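Local coordinates for iron-sulfur cluster assembly protein CyaY (PDB 4HS5) that is probably involved in iron-sulfur cluster assembly, perhaps as a regulator of cluster biogenesis, and belongs to the iron-binding frataxin family, at residues Leu37-Glu42 against Leu47-Gln52; Val58-Leu63 against Leu86-Ala91; Ala92-Lys95 against Glu99-Asp102; Lys75-Asp78 against Asp83-Leu86. All blocks are in the same frame, centred on the assembly; numbering follows the deposited sequence.

Contact 1: residues Leu37-Glu42 against Leu47-Gln52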
loop_
_atom_site.group_PDB
_atom_site.type_symbol
_atom_site.label_atom_id
_atom_site.label_comp_id
_atom_site.label_asym_id
_atom_site.label_seq_id
_atom_site.Cartn_x
_atom_site.Cartn_y
_atom_site.Cartn_z
ATOM N N LEU A 37 -2.156 -0.298 -8.047
ATOM C CA LEU A 37 -1.535 -1.548 -7.647
ATOM C C LEU A 37 -2.591 -2.355 -6.918
ATOM O O LEU A 37 -3.055 -1.954 -5.852
ATOM C CB LEU A 37 -0.318 -1.286 -6.751
ATOM C CG LEU A 37 0.382 -2.496 -6.118
ATOM C CD1 LEU A 37 0.965 -3.400 -7.202
ATOM C CD2 LEU A 37 1.463 -2.071 -5.142
ATOM N N THR A 38 -2.992 -3.479 -7.506
ATOM C CA THR A 38 -4.029 -4.314 -6.927
ATOM C C THR A 38 -3.428 -5.554 -6.302
ATOM O O THR A 38 -2.630 -6.250 -6.925
ATOM C CB THR A 38 -5.054 -4.712 -7.988
ATOM O OG1 THR A 38 -5.680 -3.526 -8.495
ATOM C CG2 THR A 38 -6.121 -5.623 -7.396
ATOM N N LEU A 39 -3.804 -5.813 -5.053
ATOM C CA LEU A 39 -3.373 -7.024 -4.375
ATOM C C LEU A 39 -4.572 -7.953 -4.291
ATOM O O LEU A 39 -5.651 -7.529 -3.876
ATOM C CB LEU A 39 -2.885 -6.687 -2.969
ATOM C CG LEU A 39 -1.822 -5.594 -2.854
ATOM C CD1 LEU A 39 -1.353 -5.451 -1.428
ATOM C CD2 LEU A 39 -0.656 -5.908 -3.774
ATOM N N GLU A 40 -4.402 -9.207 -4.687
ATOM C CA GLU A 40 -5.486 -10.174 -4.540
ATOM C C GLU A 40 -5.069 -11.369 -3.699
ATOM O O GLU A 40 -3.957 -11.885 -3.818
ATOM C CB GLU A 40 -6.033 -10.636 -5.893
ATOM C CG GLU A 40 -7.171 -11.655 -5.754
ATOM C CD GLU A 40 -7.992 -11.817 -7.019
ATOM O OE1 GLU A 40 -7.742 -11.082 -7.999
ATOM O OE2 GLU A 40 -8.903 -12.678 -7.021
ATOM N N PHE A 41 -5.987 -11.801 -2.849
ATOM C CA PHE A 41 -5.760 -12.937 -1.983
ATOM C C PHE A 41 -6.498 -14.158 -2.549
ATOM O O PHE A 41 -7.329 -14.030 -3.451
ATOM C CB PHE A 41 -6.212 -12.573 -0.571
ATOM C CG PHE A 41 -5.657 -11.251 -0.091
ATOM C CD1 PHE A 41 -4.305 -11.114 0.180
ATOM C CD2 PHE A 41 -6.485 -10.147 0.066
ATOM C CE1 PHE A 41 -3.781 -9.900 0.609
ATOM C CE2 PHE A 41 -5.971 -8.928 0.500
ATOM C CZ PHE A 41 -4.617 -8.803 0.765
ATOM N N GLU A 42 -6.183 -15.349 -2.063
ATOM C CA GLU A 42 -6.824 -16.502 -2.681
ATOM C C GLU A 42 -8.297 -16.646 -2.303
ATOM O O GLU A 42 -9.034 -17.369 -2.970
ATOM C CB GLU A 42 -6.035 -17.796 -2.490
ATOM C CG GLU A 42 -5.424 -17.990 -1.135
ATOM C CD GLU A 42 -4.683 -19.306 -1.070
ATOM O OE1 GLU A 42 -4.630 -19.996 -2.113
ATOM O OE2 GLU A 42 -4.164 -19.647 0.012
ATOM N N LEU A 47 -7.111 -5.642 -2.233
ATOM C CA LEU A 47 -6.798 -4.310 -1.725
ATOM C C LEU A 47 -6.373 -3.507 -2.938
ATOM O O LEU A 47 -5.668 -4.013 -3.800
ATOM C CB LEU A 47 -5.649 -4.356 -0.716
ATOM C CG LEU A 47 -5.925 -5.101 0.592
ATOM C CD1 LEU A 47 -4.699 -5.195 1.475
ATOM C CD2 LEU A 47 -7.052 -4.424 1.332
ATOM N N ILE A 48 -6.804 -2.255 -3.018
ATOM C CA ILE A 48 -6.484 -1.445 -4.178
ATOM C C ILE A 48 -5.669 -0.253 -3.728
ATOM O O ILE A 48 -6.106 0.520 -2.882
ATOM C CB ILE A 48 -7.740 -0.928 -4.883
ATOM C CG1 ILE A 48 -8.661 -2.088 -5.248
ATOM C CG2 ILE A 48 -7.347 -0.157 -6.145
ATOM C CD1 ILE A 48 -10.062 -1.644 -5.620
ATOM N N ILE A 49 -4.480 -0.105 -4.299
ATOM C CA ILE A 49 -3.590 1.002 -3.974
ATOM C C ILE A 49 -3.515 1.915 -5.193
ATOM O O ILE A 49 -3.467 1.452 -6.329
ATOM C CB ILE A 49 -2.203 0.484 -3.569
ATOM C CG1 ILE A 49 -2.327 -0.326 -2.289
ATOM C CG2 ILE A 49 -1.220 1.633 -3.368
ATOM C CD1 ILE A 49 -1.193 -1.275 -2.069
ATOM N N ASN A 50 -3.558 3.215 -4.956
ATOM C CA ASN A 50 -3.552 4.174 -6.043
ATOM C C ASN A 50 -2.614 5.320 -5.714
ATOM O O ASN A 50 -2.309 5.568 -4.550
ATOM C CB ASN A 50 -4.970 4.684 -6.275
ATOM C CG ASN A 50 -5.170 5.235 -7.662
ATOM O OD1 ASN A 50 -4.212 5.592 -8.351
ATOM N ND2 ASN A 50 -6.429 5.331 -8.079
ATOM N N ARG A 51 -2.119 5.988 -6.744
ATOM C CA ARG A 51 -1.314 7.189 -6.546
ATOM C C ARG A 51 -2.112 8.357 -7.050
ATOM O O ARG A 51 -2.771 8.276 -8.092
ATOM C CB ARG A 51 0.008 7.100 -7.306
ATOM C CG ARG A 51 0.991 6.126 -6.723
ATOM C CD ARG A 51 1.659 5.312 -7.821
ATOM N NE ARG A 51 2.721 6.021 -8.515
ATOM C CZ ARG A 51 3.961 5.562 -8.632
ATOM N NH1 ARG A 51 4.290 4.396 -8.088
ATOM N NH2 ARG A 51 4.874 6.271 -9.286
ATOM N N GLN A 52 -2.094 9.447 -6.299
ATOM C CA GLN A 52 -2.746 10.647 -6.769
ATOM C C GLN A 52 -1.716 11.754 -6.857
ATOM O O GLN A 52 -1.483 12.478 -5.887
ATOM C CB GLN A 52 -3.919 11.014 -5.870
ATOM C CG GLN A 52 -4.987 9.914 -5.760
ATOM C CD GLN A 52 -5.642 9.531 -7.092
ATOM O OE1 GLN A 52 -5.274 10.017 -8.163
ATOM N NE2 GLN A 52 -6.632 8.653 -7.014
#

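Contact 2: residues Val58-Leu63 against Leu86-Ala91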
loop_
_atom_site.group_PDB
_atom_site.type_symbol
_atom_site.label_atom_id
_atom_site.label_comp_id
_atom_site.label_asym_id
_atom_site.label_seq_id
_atom_site.Cartn_x
_atom_site.Cartn_y
_atom_site.Cartn_z
ATOM N N VAL A 58 -0.730 8.730 -1.603
ATOM C CA VAL A 58 -1.000 7.351 -1.990
ATOM C C VAL A 58 -2.310 6.987 -1.302
ATOM O O VAL A 58 -2.567 7.412 -0.167
ATOM C CB VAL A 58 0.142 6.409 -1.552
ATOM C CG1 VAL A 58 -0.277 4.954 -1.625
ATOM C CG2 VAL A 58 1.412 6.651 -2.407
ATOM N N TRP A 59 -3.170 6.243 -2.001
ATOM C CA TRP A 59 -4.451 5.810 -1.446
ATOM C C TRP A 59 -4.500 4.294 -1.305
ATOM O O TRP A 59 -3.839 3.565 -2.051
ATOM C CB TRP A 59 -5.625 6.287 -2.303
ATOM C CG TRP A 59 -5.834 7.777 -2.314
ATOM C CD1 TRP A 59 -5.017 8.732 -1.779
ATOM C CD2 TRP A 59 -6.941 8.483 -2.893
ATOM N NE1 TRP A 59 -5.542 9.986 -1.986
ATOM C CE2 TRP A 59 -6.722 9.860 -2.671
ATOM C CE3 TRP A 59 -8.093 8.085 -3.577
ATOM C CZ2 TRP A 59 -7.615 10.841 -3.111
ATOM C CZ3 TRP A 59 -8.976 9.061 -4.015
ATOM C CH2 TRP A 59 -8.731 10.422 -3.779
ATOM N N LEU A 60 -5.255 3.828 -0.311
ATOM C CA LEU A 60 -5.501 2.401 -0.115
ATOM C C LEU A 60 -6.978 2.172 0.135
ATOM O O LEU A 60 -7.564 2.803 1.013
ATOM C CB LEU A 60 -4.720 1.885 1.091
ATOM C CG LEU A 60 -5.115 0.488 1.587
ATOM C CD1 LEU A 60 -4.723 -0.562 0.579
ATOM C CD2 LEU A 60 -4.467 0.195 2.934
ATOM N N ALA A 61 -7.564 1.270 -0.644
ATOM C CA ALA A 61 -8.930 0.822 -0.444
ATOM C C ALA A 61 -8.898 -0.562 0.177
ATOM O O ALA A 61 -8.355 -1.496 -0.406
ATOM C CB ALA A 61 -9.652 0.784 -1.758
ATOM N N THR A 62 -9.466 -0.670 1.373
ATOM C CA THR A 62 -9.726 -1.956 1.997
ATOM C C THR A 62 -11.145 -2.364 1.620
ATOM O O THR A 62 -11.797 -1.678 0.840
ATOM C CB THR A 62 -9.591 -1.906 3.530
ATOM O OG1 THR A 62 -10.572 -1.019 4.076
ATOM C CG2 THR A 62 -8.198 -1.436 3.929
ATOM N N LEU A 63 -11.624 -3.467 2.177
ATOM C CA LEU A 63 -12.999 -3.888 1.944
ATOM C C LEU A 63 -13.995 -2.862 2.463
ATOM O O LEU A 63 -15.101 -2.737 1.931
ATOM C CB LEU A 63 -13.259 -5.236 2.610
ATOM C CG LEU A 63 -12.682 -6.403 1.822
ATOM C CD1 LEU A 63 -12.818 -7.698 2.585
ATOM C CD2 LEU A 63 -13.391 -6.485 0.489
ATOM N N LEU A 86 2.392 1.114 5.968
ATOM C CA LEU A 86 2.875 -0.257 5.867
ATOM C C LEU A 86 2.398 -1.125 7.025
ATOM O O LEU A 86 2.065 -2.301 6.835
ATOM C CB LEU A 86 4.397 -0.281 5.738
ATOM C CG LEU A 86 4.890 0.341 4.431
ATOM C CD1 LEU A 86 6.395 0.409 4.472
ATOM C CD2 LEU A 86 4.403 -0.485 3.240
ATOM N N THR A 87 2.337 -0.521 8.211
ATOM C CA THR A 87 1.760 -1.145 9.398
ATOM C C THR A 87 0.293 -1.482 9.136
ATOM O O THR A 87 -0.176 -2.593 9.401
ATOM C CB THR A 87 1.865 -0.194 10.614
ATOM O OG1 THR A 87 3.249 0.076 10.877
ATOM C CG2 THR A 87 1.247 -0.829 11.842
ATOM N N PHE A 88 -0.423 -0.516 8.575
ATOM C CA PHE A 88 -1.838 -0.702 8.318
ATOM C C PHE A 88 -2.075 -1.751 7.228
ATOM O O PHE A 88 -3.024 -2.535 7.294
ATOM C CB PHE A 88 -2.460 0.639 7.930
ATOM C CG PHE A 88 -3.954 0.589 7.804
ATOM C CD1 PHE A 88 -4.763 0.680 8.924
ATOM C CD2 PHE A 88 -4.542 0.447 6.563
ATOM C CE1 PHE A 88 -6.142 0.633 8.802
ATOM C CE2 PHE A 88 -5.916 0.397 6.429
ATOM C CZ PHE A 88 -6.714 0.497 7.556
ATOM N N LEU A 89 -1.208 -1.766 6.219
ATOM C CA LEU A 89 -1.327 -2.699 5.113
ATOM C C LEU A 89 -1.141 -4.130 5.596
ATOM O O LEU A 89 -1.914 -5.017 5.230
ATOM C CB LEU A 89 -0.301 -2.355 4.019
ATOM C CG LEU A 89 -0.398 -3.214 2.770
ATOM C CD1 LEU A 89 -1.781 -3.062 2.175
ATOM C CD2 LEU A 89 0.661 -2.804 1.759
ATOM N N SER A 90 -0.146 -4.357 6.450
ATOM C CA SER A 90 0.034 -5.677 7.059
ATOM C C SER A 90 -1.208 -6.113 7.823
ATOM O O SER A 90 -1.627 -7.268 7.718
ATOM C CB SER A 90 1.207 -5.662 8.033
ATOM O OG SER A 90 2.427 -5.475 7.349
ATOM N N ALA A 91 -1.788 -5.195 8.590
ATOM C CA ALA A 91 -2.973 -5.509 9.396
ATOM C C ALA A 91 -4.137 -5.838 8.474
ATOM O O ALA A 91 -4.888 -6.779 8.733
ATOM C CB ALA A 91 -3.318 -4.359 10.314
#

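Contact 3: residues Ala92-Lys95 against Glu99-Asp102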
loop_
_atom_site.group_PDB
_atom_site.type_symbol
_atom_site.label_atom_id
_atom_site.label_comp_id
_atom_site.label_asym_id
_atom_site.label_seq_id
_atom_site.Cartn_x
_atom_site.Cartn_y
_atom_site.Cartn_z
ATOM N N ALA A 92 -4.279 -5.077 7.392
ATOM C CA ALA A 92 -5.368 -5.326 6.446
ATOM C C ALA A 92 -5.239 -6.678 5.759
ATOM O O ALA A 92 -6.226 -7.404 5.620
ATOM C CB ALA A 92 -5.453 -4.206 5.414
ATOM N N ILE A 93 -4.029 -7.014 5.321
ATOM C CA ILE A 93 -3.765 -8.300 4.693
ATOM C C ILE A 93 -4.126 -9.424 5.672
ATOM O O ILE A 93 -4.725 -10.430 5.286
ATOM C CB ILE A 93 -2.292 -8.418 4.223
ATOM C CG1 ILE A 93 -2.023 -7.467 3.044
ATOM C CG2 ILE A 93 -1.942 -9.856 3.846
ATOM C CD1 ILE A 93 -0.605 -7.529 2.492
ATOM N N PHE A 94 -3.797 -9.236 6.947
ATOM C CA PHE A 94 -4.132 -10.253 7.936
ATOM C C PHE A 94 -5.630 -10.274 8.235
ATOM O O PHE A 94 -6.221 -11.339 8.423
ATOM C CB PHE A 94 -3.351 -10.057 9.238
ATOM C CG PHE A 94 -3.592 -11.153 10.235
ATOM C CD1 PHE A 94 -2.957 -12.372 10.093
ATOM C CD2 PHE A 94 -4.481 -10.975 11.281
ATOM C CE1 PHE A 94 -3.186 -13.407 10.998
ATOM C CE2 PHE A 94 -4.728 -12.000 12.184
ATOM C CZ PHE A 94 -4.079 -13.217 12.041
ATOM N N LYS A 95 -6.240 -9.097 8.311
ATOM C CA LYS A 95 -7.638 -8.978 8.712
ATOM C C LYS A 95 -8.589 -9.455 7.622
ATOM O O LYS A 95 -9.688 -9.926 7.922
ATOM C CB LYS A 95 -7.934 -7.541 9.152
ATOM C CG LYS A 95 -9.342 -7.024 8.935
ATOM C CD LYS A 95 -9.372 -5.517 9.219
ATOM C CE LYS A 95 -8.346 -4.760 8.363
ATOM N NZ LYS A 95 -8.912 -4.229 7.084
ATOM N N GLU A 99 -3.115 -14.021 6.448
ATOM C CA GLU A 99 -1.702 -14.311 6.237
ATOM C C GLU A 99 -0.894 -13.104 6.682
ATOM O O GLU A 99 -1.432 -12.001 6.850
ATOM C CB GLU A 99 -1.398 -14.654 4.783
ATOM C CG GLU A 99 -0.437 -15.801 4.543
ATOM C CD GLU A 99 -0.379 -16.177 3.066
ATOM O OE1 GLU A 99 -0.912 -15.409 2.238
ATOM O OE2 GLU A 99 0.202 -17.225 2.735
ATOM N N THR A 100 0.388 -13.345 6.901
ATOM C CA THR A 100 1.269 -12.350 7.478
ATOM C C THR A 100 2.297 -11.891 6.447
ATOM O O THR A 100 3.000 -12.697 5.831
ATOM C CB THR A 100 1.929 -12.873 8.769
ATOM O OG1 THR A 100 0.913 -13.160 9.742
ATOM C CG2 THR A 100 2.887 -11.851 9.349
ATOM N N VAL A 101 2.318 -10.585 6.213
ATOM C CA VAL A 101 3.375 -9.943 5.437
ATOM C C VAL A 101 3.789 -8.744 6.262
ATOM O O VAL A 101 2.987 -7.833 6.482
ATOM C CB VAL A 101 2.908 -9.462 4.040
ATOM C CG1 VAL A 101 4.056 -8.776 3.311
ATOM C CG2 VAL A 101 2.390 -10.616 3.193
ATOM N N ASP A 102 5.023 -8.765 6.753
ATOM C CA ASP A 102 5.575 -7.613 7.456
ATOM C C ASP A 102 6.263 -6.731 6.420
ATOM O O ASP A 102 7.205 -7.165 5.768
ATOM C CB ASP A 102 6.576 -8.086 8.514
ATOM C CG ASP A 102 7.014 -6.980 9.453
ATOM O OD1 ASP A 102 7.612 -7.311 10.496
ATOM O OD2 ASP A 102 6.764 -5.790 9.162
#

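Contact 4: residues Lys75-Asp78 against Asp83-Leu86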
loop_
_atom_site.group_PDB
_atom_site.type_symbol
_atom_site.label_atom_id
_atom_site.label_comp_id
_atom_site.label_asym_id
_atom_site.label_seq_id
_atom_site.Cartn_x
_atom_site.Cartn_y
_atom_site.Cartn_z
ATOM N N LYS A 75 7.763 8.248 6.087
ATOM C CA LYS A 75 6.764 7.202 5.907
ATOM C C LYS A 75 5.460 7.790 5.373
ATOM O O LYS A 75 5.311 8.999 5.250
ATOM C CB LYS A 75 6.516 6.475 7.229
ATOM C CG LYS A 75 6.166 7.393 8.372
ATOM C CD LYS A 75 6.481 6.756 9.721
ATOM C CE LYS A 75 7.708 5.876 9.637
ATOM N NZ LYS A 75 8.248 5.509 10.969
ATOM N N TRP A 76 4.516 6.918 5.060
ATOM C CA TRP A 76 3.226 7.355 4.564
ATOM C C TRP A 76 2.208 7.275 5.686
ATOM O O TRP A 76 2.021 6.224 6.283
ATOM C CB TRP A 76 2.824 6.480 3.376
ATOM C CG TRP A 76 3.744 6.701 2.204
ATOM C CD1 TRP A 76 4.885 6.010 1.906
ATOM C CD2 TRP A 76 3.610 7.706 1.201
ATOM N NE1 TRP A 76 5.463 6.529 0.770
ATOM C CE2 TRP A 76 4.694 7.568 0.314
ATOM C CE3 TRP A 76 2.668 8.706 0.955
ATOM C CZ2 TRP A 76 4.868 8.399 -0.797
ATOM C CZ3 TRP A 76 2.841 9.528 -0.146
ATOM C CH2 TRP A 76 3.934 9.372 -1.004
ATOM N N ILE A 77 1.576 8.411 5.970
ATOM C CA ILE A 77 0.733 8.592 7.142
ATOM C C ILE A 77 -0.698 8.955 6.745
ATOM O O ILE A 77 -0.906 9.868 5.958
ATOM C CB ILE A 77 1.303 9.728 8.028
ATOM C CG1 ILE A 77 2.722 9.381 8.481
ATOM C CG2 ILE A 77 0.400 9.985 9.227
ATOM C CD1 ILE A 77 2.786 8.145 9.336
ATOM N N ASP A 78 -1.666 8.232 7.302
ATOM C CA ASP A 78 -3.085 8.417 7.013
ATOM C C ASP A 78 -3.521 9.799 7.469
ATOM O O ASP A 78 -3.325 10.161 8.633
ATOM C CB ASP A 78 -3.868 7.323 7.750
ATOM C CG ASP A 78 -5.338 7.258 7.352
ATOM O OD1 ASP A 78 -6.072 8.237 7.583
ATOM O OD2 ASP A 78 -5.768 6.193 6.858
ATOM N N ASP A 83 -2.496 6.665 11.088
ATOM C CA ASP A 83 -1.882 5.345 10.996
ATOM C C ASP A 83 -0.846 5.309 9.878
ATOM O O ASP A 83 -1.000 5.963 8.842
ATOM C CB ASP A 83 -2.928 4.259 10.756
ATOM C CG ASP A 83 -3.752 3.956 11.995
ATOM O OD1 ASP A 83 -3.352 4.391 13.102
ATOM O OD2 ASP A 83 -4.793 3.276 11.856
ATOM N N GLU A 84 0.213 4.543 10.100
ATOM C CA GLU A 84 1.255 4.443 9.108
ATOM C C GLU A 84 0.880 3.361 8.085
ATOM O O GLU A 84 0.346 2.310 8.440
ATOM C CB GLU A 84 2.588 4.159 9.805
ATOM C CG GLU A 84 3.784 4.162 8.891
ATOM C CD GLU A 84 4.029 2.819 8.290
ATOM O OE1 GLU A 84 3.657 1.810 8.920
ATOM O OE2 GLU A 84 4.593 2.765 7.187
ATOM N N PHE A 85 1.142 3.654 6.820
ATOM C CA PHE A 85 0.686 2.833 5.704
ATOM C C PHE A 85 1.104 1.367 5.778
ATOM O O PHE A 85 0.275 0.470 5.609
ATOM C CB PHE A 85 1.203 3.447 4.396
ATOM C CG PHE A 85 0.787 2.699 3.161
ATOM C CD1 PHE A 85 -0.361 3.053 2.475
ATOM C CD2 PHE A 85 1.565 1.665 2.666
ATOM C CE1 PHE A 85 -0.742 2.365 1.322
ATOM C CE2 PHE A 85 1.185 0.970 1.528
ATOM C CZ PHE A 85 0.028 1.319 0.859
ATOM N N LEU A 86 2.392 1.114 5.968
ATOM C CA LEU A 86 2.875 -0.257 5.867
ATOM C C LEU A 86 2.398 -1.125 7.025
ATOM O O LEU A 86 2.065 -2.301 6.835
ATOM C CB LEU A 86 4.397 -0.281 5.738
ATOM C CG LEU A 86 4.890 0.341 4.431
ATOM C CD1 LEU A 86 6.395 0.409 4.472
ATOM C CD2 LEU A 86 4.403 -0.485 3.240
HETATM O O HOH W 1 5.047 4.151 4.983
#

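Contact 1: residues Leu37-Glu42 against Leu47-Gln52
Leu37 and Ile49 lie side by side across two antiparallel strands, their side chains pointing the same way, with CB of Leu37 4.1 Å from CB of Ile49. They form a hydrogen-bonded pair: Leu37 N donates a hydrogen bond to Ile49 O over 2.8 Å, and Ile49 N returns one of the same length to Leu37 O. In both, the donor is tilted out of the carbonyl plane. Two residues on, Leu39 and Leu47 repeat the pattern with donors in the carbonyl plane, and the bond from Leu39 N to Leu47 O is almost straight, 173° at the hydrogen. Between these pairs, Thr38 faces Ile48 as a non-hydrogen-bonded pair on the other side of the sheet.

The four aliphatic chains share one face. CD1 of Leu39 comes within 4.2 Å of CD1 of Ile49, linking the two pairs diagonally. Phe41, two residues beyond Leu39, joins them. With CG anti to its carbonyl carbon (chi1 -50°), the ring swings back across Leu47, whose CD1 meets CZ of Phe41 at the ring edge, in plane, at 3.7 Å. Val28 and Ile93 also touch this phenylalanine; replacing it by an alanine is likely to open a gap beside Leu47, whose CD1 would lose the ring edge.

In this beta hairpin of the frataxin sheet, N and O of Leu37, Leu39, Leu47 and Ile49 pair across the strands, the alternate residues bond the flanking strands, and the side chains meeting on this face are apolar, as suits a surface packed against helices 3-24 and 85-97.

Contact 2: residues Val58-Leu63 against Leu86-Ala91
The alpha-beta sandwich of the frataxin fold closes here, where helix 85-97 lies over the antiparallel sheet and Leu60 of strand 57-61 reaches toward Phe88 and Leu89. The two methyl groups of Leu60 go to different partners. CD2 comes to the edge of the Phe88 ring, in its plane, 3.6 Å from CD2 of the phenylalanine, while CD1 turns to Leu89 and meets that residue's CD1 at 4.2 Å. Leu60 holds its CG anti to the backbone N (chi1 167°), which carries the fork out from the strand to both partners.

Just past the end of the strand, Thr62 adds a second touch on the same ring. Its methyl CG2 stands 3.8 Å from CE2 of Phe88, the two side chains crossing at about a right angle, while OG1 accepts hydrogen bonds from the backbone N atoms of Glu64 and Asn65 in the turn that follows. The methyl thus faces Phe88 while the hydroxyl is turned to the residues after it.

In the frataxin fold two helices pack on one face of the sheet, and here the side chain of Leu89 reaches into the layer between helix 85-97, helix 3-24 and the strands: it also touches Ile17 of helix 3-24, Leu47 of the adjoining strand and Phe103 of the C-terminal segment. Phe88 lies nearer the margin, where its ring also meets that of His67 with the planes inclined at about 55°.

Contact 3: residues Ala92-Lys95 against Glu99-Asp102
Carbonyl contacts dominate where Phe94 and Ile93, near the end of helix 85-97, meet the returning chain at Glu99. The backbone O of Glu99 receives a CA-H...O contact from Phe94, its CA at 3.4 Å, with an angle of 126° at the hydrogen that marks it as bent. The same oxygen lies at the edge of the Phe94 ring, in its plane, 3.6 Å from CD1. CG2 of Ile93 approaches it as well, at 3.7 Å, so one carbonyl oxygen is approached by carbons of two consecutive helix residues.

This is the reversal by which the chain leaves the C-terminal helix of the frataxin fold and doubles back beside it. Ser90, one turn earlier in the helix, accompanies that return with a hydrogen bond from OG to Val101 O.

Apolar contact is thinner: CD1 of Ile93 reaches CB of Val101 at 4.3 Å. Ile93 has CG1 anti to its carbonyl carbon (chi1 -69°), which leaves CG2 for the Glu99 carbonyl and sends CG1 and CD1 toward Val101; it touches Leu47 and Phe103 too.

Of the polar side chains, Thr100 runs alongside Phe94, with OG1 4.0 Å from CD1 of the ring, whereas Glu99 directs its carboxylate elsewhere, OE1 accepting from the backbone N of Asp27.

Contact 4: residues Lys75-Asp78 against Asp83-Leu86
Ile77 and Glu84 are bridged backbone to backbone, their CA atoms 4.6 Å apart, between a bond from Phe85 N to Trp76 O and one from Asp78 N to Asp83 O, both 2.8 Å. The first donor lies nearly on the line of its carbonyl, the second tilted 16° out of plane.

Trp76 and Phe85 meet through their CB atoms at 3.6 Å, beyond which the indole and the phenyl ring lead away into the core. CD1 of Ile77 lies against CB of Glu84, and CG of Glu84 meets CD of Lys75 at 3.8 Å, these last two chains crossing at about a right angle.

Bent at chi2 (-88°), Glu84 curls its carboxylate back to the helix start, where OE2 accepts from Leu86 N at 3.0 Å from above the carboxylate plane. A water donates to the same OE2 and accepts from Trp76 N, while OE1 bonds Thr87 OG1. With an alanine in its place, Leu86 N and the water are likely to lose their carboxylate acceptor, and Thr87 OG1 its partner.

Glu84 is the N-cap of helix 85-97, and the backbone bonds beside it tie the helix start to strand 75-78, the last of the frataxin sheet.

How the contacts relate
From the N terminus, helix 3-24 comes first, and the sheet begins after it. Contact 1 closes the hairpin of strands 36-41 and 46-52, and after a short turn the chain enters strand 57-61, hydrogen-bonded to strand 46-52, where contact 2 opens. Contact 4 nests within the long loop of contact 2: it closes the short turn after strand 75-78, and the two share Leu86 at the start of helix 85-97. Contact 3 follows in series, folding the C-terminal segment back on that helix. The helix therefore carries contacts 4, 2 and 3 in succession. Phe41 and Leu47 of contact 1 touch Ile93 of contact 3, so the hairpin also reaches the C-terminal half of the helix.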